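Local coordinates for DUF115 domain-containing protein (Magnetospirillum magneticum AMB-1, PDB 5MU5), which is a Maf glycosyltransferase that probably transfers sugars onto flagellin and is involved in formation of the bacterial flagellum, at residues A[274-279]-A[509-514]; A[408-413]-A[488-493]; A[412-417]-A[496-501]; A[456-461]-A[501-506]. All blocks are in the same frame, centred on the assembly; numbering follows the deposited sequence.

Contacts 1 to 3 are largely buried, whereas contact 4 lies at the surface; all four join parts of one mostly parallel sheet or the loops beside it. Contact 2 is the central strand pairing, with 408-412 and 488-491 running parallel. Contact 1 sets strand 275-278, the next neighbour of 408-412, against the chain leading into helix 515-528, by apolar packing without a hydrogen bond across it. Contact 3 continues from contact 2 beyond the strand ends, where one direct backbone bond, a water and a few crossed aliphatic side chains take over. Contact 4, about 10 Å from contact 2 between centres, meets outermost strand 502-503 through a proline, a ring edge and another water.

Contact 1. Residues A[274-279]-A[509-514]; sequences PVFIVG and LRLKST
Phe276 and Leu511 meet on one face of the mostly parallel sheet of a Rossmann-like alpha/beta domain, where the chain running from strand 502-503 into helix 515-528 passes strand 275-278. The packed side of the contact is mostly apolar. With its CG anti to the carbonyl carbon (chi1 -67°), the Phe276 ring reaches out from the strand, and its far end, CZ, lies 3.9 Å from CD1 of Leu511. Leu509 approaches the same end of the ring, CD1 standing 4.1 Å from Phe276 CZ, so two leucine methyls from one extended segment share the CZ end of one ring. Both arrive obliquely to the ring, from the direction opposite to that in which Phe276 points. The other Leu511 methyl, CD2, packs against CG of Pro274 at 3.8 Å. Asn294 of helix 284-294 touches Phe276 and both leucines, closing this apolar patch from the helix layer.

The solvent side is looser. Arg510 and Lys512 alternate with the leucines and face outward; the Arg510 guanidinium turns back so that NH1 donates to Leu509 O at 3.2 Å, from above that carbonyl's plane, and is also hydrogen-bonded to Gln507 O.

Ser513 brings the chain back to the packed side, where it is buried: its OG is hydrogen-bonded to Arg297 O and rests 3.3 Å from CD of Pro274.

Contact 2. Residues A[408-413]-A[488-493]; sequences ELYLFG and NAFNCS
Leu409 and Phe490 are bonded through their backbones where strands 408-412 and 488-491 run parallel, with Glu408 beside Asn488 and Leu411 beside Asn491. Four backbone hydrogen bonds of 2.8 to 3.0 Å alternate between the strands: Leu409 N to Asn488 O, Phe490 N to Leu409 O, Leu411 N to Phe490 O and Cys492 N to Leu411 O. The middle two point almost straight down their carbonyls.

Aromatic packing dominates the face carrying Tyr410 and Phe490. Both residues hold CG anti to the carbonyl carbon (chi1 -65° and -59°), which lays the two rings alongside each other, pointing the same way. They are near parallel, planes 15° apart, but slid past each other so that they barely overlap; CD1 of Phe490 sits over the Tyr410 face, 3.4 Å from CE2. Cys492 SG comes to the tyrosine's edge and also makes an oblique sulfur-aromatic contact with the Phe412 ring. On the other face, Leu409 and Ala489 pack through their CB atoms.

Polar side chains fix the margins. Tyr410 OH donates to Glu408 OE2 (2.5 Å), which accepts on its anti lone pair and lies in the plane of the tyrosine ring. A leucine at Tyr410 would probably leave that carboxylate without its phenol partner and Phe490 without a flat neighbour. Past the strand, Ser493 N donates to Asn491 OD1, an Asx turn, while Ser493 OG is hydrogen-bonded to Val414 N.

With strand 275-278 on the far edge of 408-412 and helix 284-294 packed on Phe412, this is the layered parallel arrangement of a Rossmann-like alpha/beta domain.

Contact 3. Residues A[412-417]-A[496-501]; sequences FGVDLG and VMIENT
Asp415 and Val496 join two loops, one leaving strand 408-412 at its C-terminal end and the other leading from strand 488-491 into a type II beta turn, Ile498 to Thr501, in the Rossmann-like domain. The one direct hydrogen bond between the segments runs from Val496 N to Asp415 O, 2.9 Å long, nearly straight (160°) and in the carbonyl plane. A water extends this link by donating to Val414 O (2.8 Å) and to Val496 O (2.7 Å), so the carbonyls of two buried residues, neither able to donate to the other, share one water. The Asp415 carboxylate turns elsewhere, to Ser283.

Apolar contacts fill the remainder. Leu416 and Val496 cross at about a right angle, CB of the leucine 3.8 Å from CG2 of the valine. Val414 and Ile498 cross similarly, methyl to methyl, with CG1 and CD1 4.0 Å apart. Helix 467-482 backs this patch, touching Val414, Leu416 and Val496. An alanine at Val496 is likely to open a gap beside Leu416, since both valine branches that meet it would be gone. CG1 of Val496 is anti to the carbonyl carbon (chi1 -61°), which carries this branch to 3.3 Å from Leu416 O.

Contact 4. Residues A[456-461]-A[501-506]; sequences PGNFGG and TRPLSS
Two different rotations bring the ends of Asn458 and Phe459 against Pro503 and Leu504: the asparagine CG lies opposite the backbone N (chi1 -175°), whereas the phenylalanine CG sits beside its own (chi1 -64°). They are the two central residues of a type I beta turn, Gly457 to Gly460, between strands 453-456 and 462-465; Gly460 N closes it on Gly457 O at 3.0 Å. The turn abuts strand 502-503, an outermost strand of the central sheet.

The Pro503 ring fits against Asn458, its CG 3.3 Å from the backbone O of Asn458 and also close to OD1. The Phe459 ring lies next to it. Its edge faces the following peptide, with CZ 3.5 Å from Leu504 O near the ring plane, and CE1 reaches Pro503 CB at 4.2 Å. One face of the ring is overlain by the Asn458 amide, whose ND2 stands 3.6 Å above the plane, displaced toward the rim. Phe459 and Pro503 are exposed, and a tetraethylene glycol, probably from the crystallisation liquor, lies about 4 Å from the phenylalanine side chain at nearest atoms.

Beneath this surface the amide is gripped at both ends. Asn458 ND2 is hydrogen-bonded to Asn491 O and Ser493 O, tying the turn to the end of strand 488-491 and the residues just after it. At the other end a water donates to Asn458 OD1 (2.6 Å) and to Thr501 OG1 (2.6 Å), the hydroxyl that itself donates to Ile498 O.

Contact 1. Residues A[274-279]-A[509-514]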
loop_
_atom_site.group_PDB
_atom_site.type_symbol
_atom_site.label_atom_id
_atom_site.label_comp_id
_atom_site.label_asym_id
_atom_site.label_seq_id
_atom_site.Cartn_x
_atom_site.Cartn_y
_atom_site.Cartn_z
ATOM N N PRO A 274 13.834 -8.351 -30.179
ATOM C CA PRO A 274 13.275 -8.995 -29.002
ATOM C C PRO A 274 14.162 -8.807 -27.791
ATOM O O PRO A 274 15.347 -8.565 -27.921
ATOM C CB PRO A 274 13.192 -10.479 -29.385
ATOM C CG PRO A 274 13.948 -10.631 -30.637
ATOM C CD PRO A 274 14.381 -9.297 -31.151
ATOM N N VAL A 275 13.573 -8.924 -26.620
ATOM C CA VAL A 275 14.309 -8.833 -25.384
ATOM C C VAL A 275 14.139 -10.133 -24.588
ATOM O O VAL A 275 13.052 -10.722 -24.543
ATOM C CB VAL A 275 13.882 -7.583 -24.576
ATOM C CG1 VAL A 275 12.497 -7.756 -23.988
ATOM C CG2 VAL A 275 14.880 -7.323 -23.463
ATOM N N PHE A 276 15.248 -10.590 -24.009
ATOM C CA PHE A 276 15.269 -11.733 -23.125
ATOM C C PHE A 276 15.405 -11.224 -21.713
ATOM O O PHE A 276 16.411 -10.586 -21.388
ATOM C CB PHE A 276 16.447 -12.658 -23.389
ATOM C CG PHE A 276 16.406 -13.347 -24.704
ATOM C CD1 PHE A 276 15.278 -13.297 -25.532
ATOM C CD2 PHE A 276 17.487 -14.085 -25.100
ATOM C CE1 PHE A 276 15.263 -13.967 -26.723
ATOM C CE2 PHE A 276 17.472 -14.756 -26.301
ATOM C CZ PHE A 276 16.371 -14.696 -27.112
ATOM N N ILE A 277 14.383 -11.487 -20.900
ATOM C CA ILE A 277 14.361 -11.083 -19.499
ATOM C C ILE A 277 14.706 -12.312 -18.708
ATOM O O ILE A 277 14.019 -13.314 -18.801
ATOM C CB ILE A 277 12.992 -10.526 -19.117
ATOM C CG1 ILE A 277 12.809 -9.181 -19.822
ATOM C CG2 ILE A 277 12.892 -10.332 -17.613
ATOM C CD1 ILE A 277 11.381 -8.772 -20.021
ATOM N N VAL A 278 15.785 -12.231 -17.947
ATOM C CA VAL A 278 16.339 -13.391 -17.301
ATOM C C VAL A 278 16.317 -13.222 -15.802
ATOM O O VAL A 278 16.962 -12.335 -15.274
ATOM C CB VAL A 278 17.804 -13.626 -17.728
ATOM C CG1 VAL A 278 18.306 -14.938 -17.179
ATOM C CG2 VAL A 278 17.924 -13.638 -19.245
ATOM N N GLY A 279 15.573 -14.097 -15.129
ATOM C CA GLY A 279 15.542 -14.141 -13.672
ATOM C C GLY A 279 16.464 -15.212 -13.124
ATOM O O GLY A 279 17.185 -15.898 -13.872
ATOM N N LEU A 509 11.747 -21.491 -29.986
ATOM C CA LEU A 509 12.011 -20.075 -30.182
ATOM C C LEU A 509 12.712 -19.823 -31.509
ATOM O O LEU A 509 13.743 -20.411 -31.763
ATOM C CB LEU A 509 12.868 -19.562 -29.028
ATOM C CG LEU A 509 13.341 -18.110 -29.024
ATOM C CD1 LEU A 509 13.511 -17.618 -27.590
ATOM C CD2 LEU A 509 14.635 -17.934 -29.801
ATOM N N ARG A 510 12.132 -18.971 -32.352
ATOM C CA ARG A 510 12.754 -18.527 -33.616
ATOM C C ARG A 510 12.593 -17.020 -33.655
ATOM O O ARG A 510 11.479 -16.518 -33.552
ATOM C CB ARG A 510 12.057 -19.093 -34.865
ATOM C CG ARG A 510 12.102 -20.603 -35.050
ATOM C CD ARG A 510 13.515 -21.138 -35.291
ATOM N NE ARG A 510 13.510 -22.586 -35.506
ATOM C CZ ARG A 510 13.361 -23.506 -34.551
ATOM N NH1 ARG A 510 13.188 -23.163 -33.273
ATOM N NH2 ARG A 510 13.373 -24.792 -34.873
ATOM N N LEU A 511 13.685 -16.297 -33.825
ATOM C CA LEU A 511 13.635 -14.846 -33.863
ATOM C C LEU A 511 13.717 -14.350 -35.298
ATOM O O LEU A 511 14.280 -15.012 -36.149
ATOM C CB LEU A 511 14.782 -14.270 -33.043
ATOM C CG LEU A 511 14.871 -14.759 -31.597
ATOM C CD1 LEU A 511 16.108 -14.144 -30.950
ATOM C CD2 LEU A 511 13.613 -14.419 -30.813
ATOM N N LYS A 512 13.157 -13.175 -35.555
ATOM C CA LYS A 512 13.193 -12.560 -36.878
ATOM C C LYS A 512 14.248 -11.449 -36.931
ATOM O O LYS A 512 14.432 -10.816 -37.957
ATOM C CB LYS A 512 11.816 -11.966 -37.203
ATOM C CG LYS A 512 10.689 -12.989 -37.235
ATOM C CD LYS A 512 9.319 -12.324 -37.132
ATOM C CE LYS A 512 8.202 -13.360 -37.043
ATOM N NZ LYS A 512 7.041 -12.814 -36.288
ATOM N N SER A 513 14.947 -11.218 -35.831
ATOM C CA SER A 513 15.872 -10.092 -35.736
ATOM C C SER A 513 17.270 -10.403 -36.255
ATOM O O SER A 513 17.597 -11.540 -36.524
ATOM C CB SER A 513 15.975 -9.662 -34.279
ATOM O OG SER A 513 16.261 -10.797 -33.478
ATOM N N THR A 514 18.083 -9.359 -36.354
ATOM C CA THR A 514 19.486 -9.448 -36.753
ATOM C C THR A 514 20.378 -8.669 -35.788
ATOM O O THR A 514 19.885 -7.838 -34.999
ATOM C CB THR A 514 19.689 -8.809 -38.130
ATOM O OG1 THR A 514 19.455 -7.396 -38.039
ATOM C CG2 THR A 514 18.740 -9.417 -39.147
#

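Contact 2. Residues A[408-413]-A[488-493]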
loop_
_atom_site.group_PDB
_atom_site.type_symbol
_atom_site.label_atom_id
_atom_site.label_comp_id
_atom_site.label_asym_id
_atom_site.label_seq_id
_atom_site.Cartn_x
_atom_site.Cartn_y
_atom_site.Cartn_z
ATOM N N GLU A 408 8.337 -7.545 -27.990
ATOM C CA GLU A 408 8.472 -8.970 -28.078
ATOM C C GLU A 408 9.394 -9.378 -26.934
ATOM O O GLU A 408 10.569 -9.041 -26.913
ATOM C CB GLU A 408 9.029 -9.372 -29.432
ATOM C CG GLU A 408 8.909 -10.870 -29.721
ATOM C CD GLU A 408 9.553 -11.269 -31.045
ATOM O OE1 GLU A 408 9.568 -10.435 -31.967
ATOM O OE2 GLU A 408 10.030 -12.411 -31.178
ATOM N N LEU A 409 8.840 -10.084 -25.964
ATOM C CA LEU A 409 9.543 -10.404 -24.729
ATOM C C LEU A 409 9.619 -11.885 -24.514
ATOM O O LEU A 409 8.637 -12.576 -24.712
ATOM C CB LEU A 409 8.774 -9.849 -23.530
ATOM C CG LEU A 409 8.966 -8.418 -23.066
ATOM C CD1 LEU A 409 8.746 -7.413 -24.175
ATOM C CD2 LEU A 409 8.002 -8.148 -21.925
ATOM N N TYR A 410 10.776 -12.349 -24.056
ATOM C CA TYR A 410 10.959 -13.741 -23.693
ATOM C C TYR A 410 11.439 -13.805 -22.263
ATOM O O TYR A 410 12.438 -13.174 -21.902
ATOM C CB TYR A 410 11.947 -14.415 -24.625
ATOM C CG TYR A 410 11.436 -14.475 -26.039
ATOM C CD1 TYR A 410 11.597 -13.406 -26.899
ATOM C CD2 TYR A 410 10.757 -15.593 -26.508
ATOM C CE1 TYR A 410 11.105 -13.450 -28.187
ATOM C CE2 TYR A 410 10.271 -15.649 -27.800
ATOM C CZ TYR A 410 10.447 -14.573 -28.628
ATOM O OH TYR A 410 9.975 -14.622 -29.916
ATOM N N LEU A 411 10.717 -14.552 -21.441
ATOM C CA LEU A 411 11.132 -14.761 -20.061
ATOM C C LEU A 411 11.883 -16.078 -19.868
ATOM O O LEU A 411 11.434 -17.141 -20.270
ATOM C CB LEU A 411 9.939 -14.732 -19.122
ATOM C CG LEU A 411 8.961 -13.573 -19.240
ATOM C CD1 LEU A 411 7.845 -13.840 -18.240
ATOM C CD2 LEU A 411 9.599 -12.213 -19.010
ATOM N N PHE A 412 13.026 -15.986 -19.215
ATOM C CA PHE A 412 13.830 -17.131 -18.865
ATOM C C PHE A 412 14.158 -17.020 -17.380
ATOM O O PHE A 412 14.381 -15.917 -16.862
ATOM C CB PHE A 412 15.124 -17.141 -19.673
ATOM C CG PHE A 412 14.919 -17.243 -21.152
ATOM C CD1 PHE A 412 14.776 -16.104 -21.915
ATOM C CD2 PHE A 412 14.924 -18.471 -21.777
ATOM C CE1 PHE A 412 14.622 -16.192 -23.291
ATOM C CE2 PHE A 412 14.754 -18.575 -23.139
ATOM C CZ PHE A 412 14.610 -17.436 -23.902
ATOM N N GLY A 413 14.160 -18.155 -16.696
ATOM C CA GLY A 413 14.488 -18.198 -15.279
ATOM C C GLY A 413 13.541 -17.409 -14.400
ATOM O O GLY A 413 13.939 -16.953 -13.331
ATOM N N ASN A 488 3.972 -8.749 -27.025
ATOM C CA ASN A 488 3.882 -10.161 -27.291
ATOM C C ASN A 488 4.910 -10.892 -26.393
ATOM O O ASN A 488 6.099 -10.928 -26.690
ATOM C CB ASN A 488 4.162 -10.335 -28.776
ATOM C CG ASN A 488 3.789 -11.686 -29.298
ATOM O OD1 ASN A 488 2.795 -12.292 -28.885
ATOM N ND2 ASN A 488 4.584 -12.172 -30.244
ATOM N N ALA A 489 4.452 -11.449 -25.282
ATOM C CA ALA A 489 5.328 -12.049 -24.290
ATOM C C ALA A 489 5.273 -13.573 -24.239
ATOM O O ALA A 489 4.207 -14.166 -24.176
ATOM C CB ALA A 489 5.010 -11.482 -22.921
ATOM N N PHE A 490 6.449 -14.189 -24.240
ATOM C CA PHE A 490 6.587 -15.630 -24.197
ATOM C C PHE A 490 7.276 -16.033 -22.921
ATOM O O PHE A 490 8.176 -15.350 -22.462
ATOM C CB PHE A 490 7.371 -16.107 -25.402
ATOM C CG PHE A 490 6.726 -15.740 -26.701
ATOM C CD1 PHE A 490 7.042 -14.548 -27.334
ATOM C CD2 PHE A 490 5.752 -16.554 -27.262
ATOM C CE1 PHE A 490 6.431 -14.200 -28.522
ATOM C CE2 PHE A 490 5.144 -16.212 -28.448
ATOM C CZ PHE A 490 5.474 -15.035 -29.074
ATOM N N ASN A 491 6.814 -17.111 -22.304
ATOM C CA ASN A 491 7.442 -17.585 -21.088
ATOM C C ASN A 491 8.071 -18.914 -21.417
ATOM O O ASN A 491 7.353 -19.854 -21.734
ATOM C CB ASN A 491 6.426 -17.734 -19.964
ATOM C CG ASN A 491 7.073 -18.078 -18.630
ATOM O OD1 ASN A 491 8.311 -18.133 -18.502
ATOM N ND2 ASN A 491 6.239 -18.304 -17.621
ATOM N N CYS A 492 9.405 -18.961 -21.376
ATOM C CA CYS A 492 10.161 -20.189 -21.592
ATOM C C CYS A 492 10.558 -20.875 -20.283
ATOM O O CYS A 492 11.157 -21.967 -20.299
ATOM C CB CYS A 492 11.425 -19.907 -22.429
ATOM S SG CYS A 492 11.123 -19.121 -24.047
ATOM N N SER A 493 10.213 -20.253 -19.152
ATOM C CA SER A 493 10.568 -20.762 -17.830
ATOM C C SER A 493 9.701 -21.949 -17.401
ATOM O O SER A 493 8.503 -21.978 -17.657
ATOM C CB SER A 493 10.424 -19.650 -16.791
ATOM O OG SER A 493 11.081 -18.482 -17.230
#

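Contact 3. Residues A[412-417]-A[496-501]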
loop_
_atom_site.group_PDB
_atom_site.type_symbol
_atom_site.label_atom_id
_atom_site.label_comp_id
_atom_site.label_asym_id
_atom_site.label_seq_id
_atom_site.Cartn_x
_atom_site.Cartn_y
_atom_site.Cartn_z
ATOM N N PHE A 412 13.026 -15.986 -19.215
ATOM C CA PHE A 412 13.830 -17.131 -18.865
ATOM C C PHE A 412 14.158 -17.020 -17.380
ATOM O O PHE A 412 14.381 -15.917 -16.862
ATOM C CB PHE A 412 15.124 -17.141 -19.673
ATOM C CG PHE A 412 14.919 -17.243 -21.152
ATOM C CD1 PHE A 412 14.776 -16.104 -21.915
ATOM C CD2 PHE A 412 14.924 -18.471 -21.777
ATOM C CE1 PHE A 412 14.622 -16.192 -23.291
ATOM C CE2 PHE A 412 14.754 -18.575 -23.139
ATOM C CZ PHE A 412 14.610 -17.436 -23.902
ATOM N N GLY A 413 14.160 -18.155 -16.696
ATOM C CA GLY A 413 14.488 -18.198 -15.279
ATOM C C GLY A 413 13.541 -17.409 -14.400
ATOM O O GLY A 413 13.939 -16.953 -13.331
ATOM N N VAL A 414 12.324 -17.181 -14.888
ATOM C CA VAL A 414 11.276 -16.493 -14.140
ATOM C C VAL A 414 10.325 -17.612 -13.727
ATOM O O VAL A 414 9.231 -17.741 -14.268
ATOM C CB VAL A 414 10.529 -15.468 -14.987
ATOM C CG1 VAL A 414 9.530 -14.693 -14.129
ATOM C CG2 VAL A 414 11.503 -14.496 -15.593
ATOM N N ASP A 415 10.795 -18.434 -12.790
ATOM C CA ASP A 415 10.089 -19.627 -12.348
ATOM C C ASP A 415 9.003 -19.267 -11.334
ATOM O O ASP A 415 7.851 -19.645 -11.500
ATOM C CB ASP A 415 11.068 -20.620 -11.706
ATOM C CG ASP A 415 12.066 -21.206 -12.697
ATOM O OD1 ASP A 415 12.084 -20.786 -13.871
ATOM O OD2 ASP A 415 12.855 -22.088 -12.285
ATOM N N LEU A 416 9.388 -18.562 -10.277
ATOM C CA LEU A 416 8.451 -18.103 -9.254
ATOM C C LEU A 416 7.725 -19.300 -8.632
ATOM O O LEU A 416 6.512 -19.244 -8.365
ATOM C CB LEU A 416 7.432 -17.121 -9.865
ATOM C CG LEU A 416 8.042 -15.979 -10.687
ATOM C CD1 LEU A 416 6.967 -15.095 -11.263
ATOM C CD2 LEU A 416 9.006 -15.178 -9.832
ATOM N N GLY A 417 8.477 -20.386 -8.474
ATOM C CA GLY A 417 7.991 -21.626 -7.921
ATOM C C GLY A 417 8.724 -22.828 -8.494
ATOM O O GLY A 417 9.415 -22.711 -9.495
ATOM N N VAL A 496 5.657 -21.110 -12.723
ATOM C CA VAL A 496 4.239 -20.762 -12.760
ATOM C C VAL A 496 3.795 -20.145 -14.082
ATOM O O VAL A 496 4.579 -19.507 -14.788
ATOM C CB VAL A 496 3.807 -19.716 -11.696
ATOM C CG1 VAL A 496 4.045 -20.213 -10.299
ATOM C CG2 VAL A 496 4.470 -18.360 -11.932
ATOM N N MET A 497 2.510 -20.310 -14.360
ATOM C CA MET A 497 1.838 -19.631 -15.450
ATOM C C MET A 497 1.712 -18.136 -15.084
ATOM O O MET A 497 1.264 -17.766 -13.987
ATOM C CB MET A 497 0.428 -20.232 -15.635
ATOM C CG MET A 497 -0.360 -19.649 -16.803
ATOM S SD MET A 497 0.392 -20.032 -18.410
ATOM C CE MET A 497 -0.332 -21.669 -18.634
ATOM N N ILE A 498 2.126 -17.276 -16.000
ATOM C CA ILE A 498 1.993 -15.840 -15.838
ATOM C C ILE A 498 0.954 -15.341 -16.857
ATOM O O ILE A 498 1.044 -15.652 -18.045
ATOM C CB ILE A 498 3.343 -15.150 -16.066
ATOM C CG1 ILE A 498 4.401 -15.747 -15.122
ATOM C CG2 ILE A 498 3.218 -13.655 -15.869
ATOM C CD1 ILE A 498 5.827 -15.370 -15.466
ATOM N N GLU A 499 -0.049 -14.611 -16.386
ATOM C CA GLU A 499 -1.045 -14.005 -17.276
ATOM C C GLU A 499 -0.386 -13.128 -18.333
ATOM O O GLU A 499 0.646 -12.498 -18.085
ATOM C CB GLU A 499 -1.998 -13.071 -16.505
ATOM C CG GLU A 499 -2.963 -13.740 -15.565
ATOM C CD GLU A 499 -3.849 -12.735 -14.832
ATOM O OE1 GLU A 499 -4.574 -11.956 -15.495
ATOM O OE2 GLU A 499 -3.842 -12.728 -13.583
ATOM N N ASN A 500 -1.045 -13.044 -19.480
ATOM C CA ASN A 500 -0.603 -12.260 -20.611
ATOM C C ASN A 500 0.712 -12.714 -21.231
ATOM O O ASN A 500 1.397 -11.920 -21.870
ATOM C CB ASN A 500 -0.568 -10.797 -20.220
ATOM C CG ASN A 500 -1.936 -10.275 -19.902
ATOM O OD1 ASN A 500 -2.818 -10.416 -20.703
ATOM N ND2 ASN A 500 -2.108 -9.661 -18.754
ATOM N N THR A 501 1.045 -13.990 -21.055
ATOM C CA THR A 501 2.244 -14.583 -21.650
ATOM C C THR A 501 1.827 -15.863 -22.316
ATOM O O THR A 501 0.834 -16.443 -21.920
ATOM C CB THR A 501 3.325 -14.963 -20.594
ATOM O OG1 THR A 501 2.843 -16.034 -19.773
ATOM C CG2 THR A 501 3.679 -13.803 -19.733
HETATM O O HOH W 1 7.289 -19.551 -15.175
#

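Contact 4. Residues A[456-461]-A[501-506]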
loop_
_atom_site.group_PDB
_atom_site.type_symbol
_atom_site.label_atom_id
_atom_site.label_comp_id
_atom_site.label_asym_id
_atom_site.label_seq_id
_atom_site.Cartn_x
_atom_site.Cartn_y
_atom_site.Cartn_z
ATOM N N PRO A 456 -1.105 -23.374 -11.125
ATOM C CA PRO A 456 -0.904 -23.939 -12.454
ATOM C C PRO A 456 0.474 -23.551 -12.989
ATOM O O PRO A 456 0.947 -22.430 -12.756
ATOM C CB PRO A 456 -2.024 -23.294 -13.300
ATOM C CG PRO A 456 -2.474 -22.119 -12.518
ATOM C CD PRO A 456 -2.276 -22.481 -11.085
ATOM N N GLY A 457 1.109 -24.486 -13.679
ATOM C CA GLY A 457 2.434 -24.285 -14.191
ATOM C C GLY A 457 2.390 -23.741 -15.593
ATOM O O GLY A 457 1.421 -23.956 -16.318
ATOM N N ASN A 458 3.446 -23.031 -15.975
ATOM C CA ASN A 458 3.577 -22.510 -17.331
ATOM C C ASN A 458 3.480 -23.624 -18.384
ATOM O O ASN A 458 2.820 -23.454 -19.430
ATOM C CB ASN A 458 4.904 -21.777 -17.467
ATOM C CG ASN A 458 5.070 -21.097 -18.813
ATOM O OD1 ASN A 458 4.208 -20.332 -19.247
ATOM N ND2 ASN A 458 6.207 -21.351 -19.469
ATOM N N PHE A 459 4.134 -24.751 -18.115
ATOM C CA PHE A 459 4.068 -25.916 -19.018
ATOM C C PHE A 459 3.083 -26.940 -18.496
ATOM O O PHE A 459 3.283 -28.155 -18.634
ATOM C CB PHE A 459 5.465 -26.530 -19.261
ATOM C CG PHE A 459 6.398 -25.594 -19.978
ATOM C CD1 PHE A 459 6.030 -25.036 -21.194
ATOM C CD2 PHE A 459 7.607 -25.230 -19.420
ATOM C CE1 PHE A 459 6.861 -24.141 -21.845
ATOM C CE2 PHE A 459 8.453 -24.349 -20.072
ATOM C CZ PHE A 459 8.080 -23.802 -21.283
ATOM N N GLY A 460 1.998 -26.440 -17.909
ATOM C CA GLY A 460 0.940 -27.308 -17.405
ATOM C C GLY A 460 1.305 -27.922 -16.071
ATOM O O GLY A 460 2.362 -27.667 -15.508
ATOM N N GLY A 461 0.416 -28.741 -15.562
ATOM C CA GLY A 461 0.636 -29.322 -14.264
ATOM C C GLY A 461 0.632 -28.281 -13.153
ATOM O O GLY A 461 0.010 -27.214 -13.248
ATOM N N THR A 501 1.045 -13.990 -21.055
ATOM C CA THR A 501 2.244 -14.583 -21.650
ATOM C C THR A 501 1.827 -15.863 -22.316
ATOM O O THR A 501 0.834 -16.443 -21.920
ATOM C CB THR A 501 3.325 -14.963 -20.594
ATOM O OG1 THR A 501 2.843 -16.034 -19.773
ATOM C CG2 THR A 501 3.679 -13.803 -19.733
ATOM N N ARG A 502 2.567 -16.312 -23.321
ATOM C CA ARG A 502 2.282 -17.604 -23.939
ATOM C C ARG A 502 3.419 -18.554 -23.599
ATOM O O ARG A 502 4.569 -18.211 -23.731
ATOM C CB ARG A 502 2.120 -17.501 -25.457
ATOM C CG ARG A 502 0.681 -17.385 -25.942
ATOM C CD ARG A 502 0.517 -17.869 -27.387
ATOM N NE ARG A 502 1.316 -17.080 -28.328
ATOM C CZ ARG A 502 0.986 -15.869 -28.791
ATOM N NH1 ARG A 502 -0.142 -15.280 -28.403
ATOM N NH2 ARG A 502 1.793 -15.232 -29.642
ATOM N N PRO A 503 3.099 -19.751 -23.130
ATOM C CA PRO A 503 4.150 -20.729 -22.891
ATOM C C PRO A 503 4.904 -21.007 -24.175
ATOM O O PRO A 503 4.302 -21.061 -25.224
ATOM C CB PRO A 503 3.365 -21.984 -22.489
ATOM C CG PRO A 503 2.100 -21.454 -21.908
ATOM C CD PRO A 503 1.776 -20.228 -22.696
ATOM N N LEU A 504 6.201 -21.203 -24.098
ATOM C CA LEU A 504 6.998 -21.482 -25.278
ATOM C C LEU A 504 8.233 -22.212 -24.827
ATOM O O LEU A 504 8.972 -21.711 -24.005
ATOM C CB LEU A 504 7.434 -20.188 -25.969
ATOM C CG LEU A 504 8.304 -20.376 -27.219
ATOM C CD1 LEU A 504 7.489 -20.951 -28.365
ATOM C CD2 LEU A 504 8.928 -19.075 -27.675
ATOM N N SER A 505 8.429 -23.412 -25.349
ATOM C CA SER A 505 9.647 -24.168 -25.138
ATOM C C SER A 505 10.759 -23.408 -25.846
ATOM O O SER A 505 10.575 -22.952 -26.974
ATOM C CB SER A 505 9.478 -25.558 -25.733
ATOM O OG SER A 505 10.724 -26.177 -25.899
ATOM N N SER A 506 11.901 -23.245 -25.187
ATOM C CA SER A 506 13.018 -22.514 -25.779
ATOM C C SER A 506 13.549 -23.198 -27.059
ATOM O O SER A 506 14.205 -22.548 -27.868
ATOM C CB SER A 506 14.141 -22.283 -24.757
ATOM O OG SER A 506 14.745 -23.497 -24.395
HETATM O O HOH W 2 3.402 -18.037 -18.278
#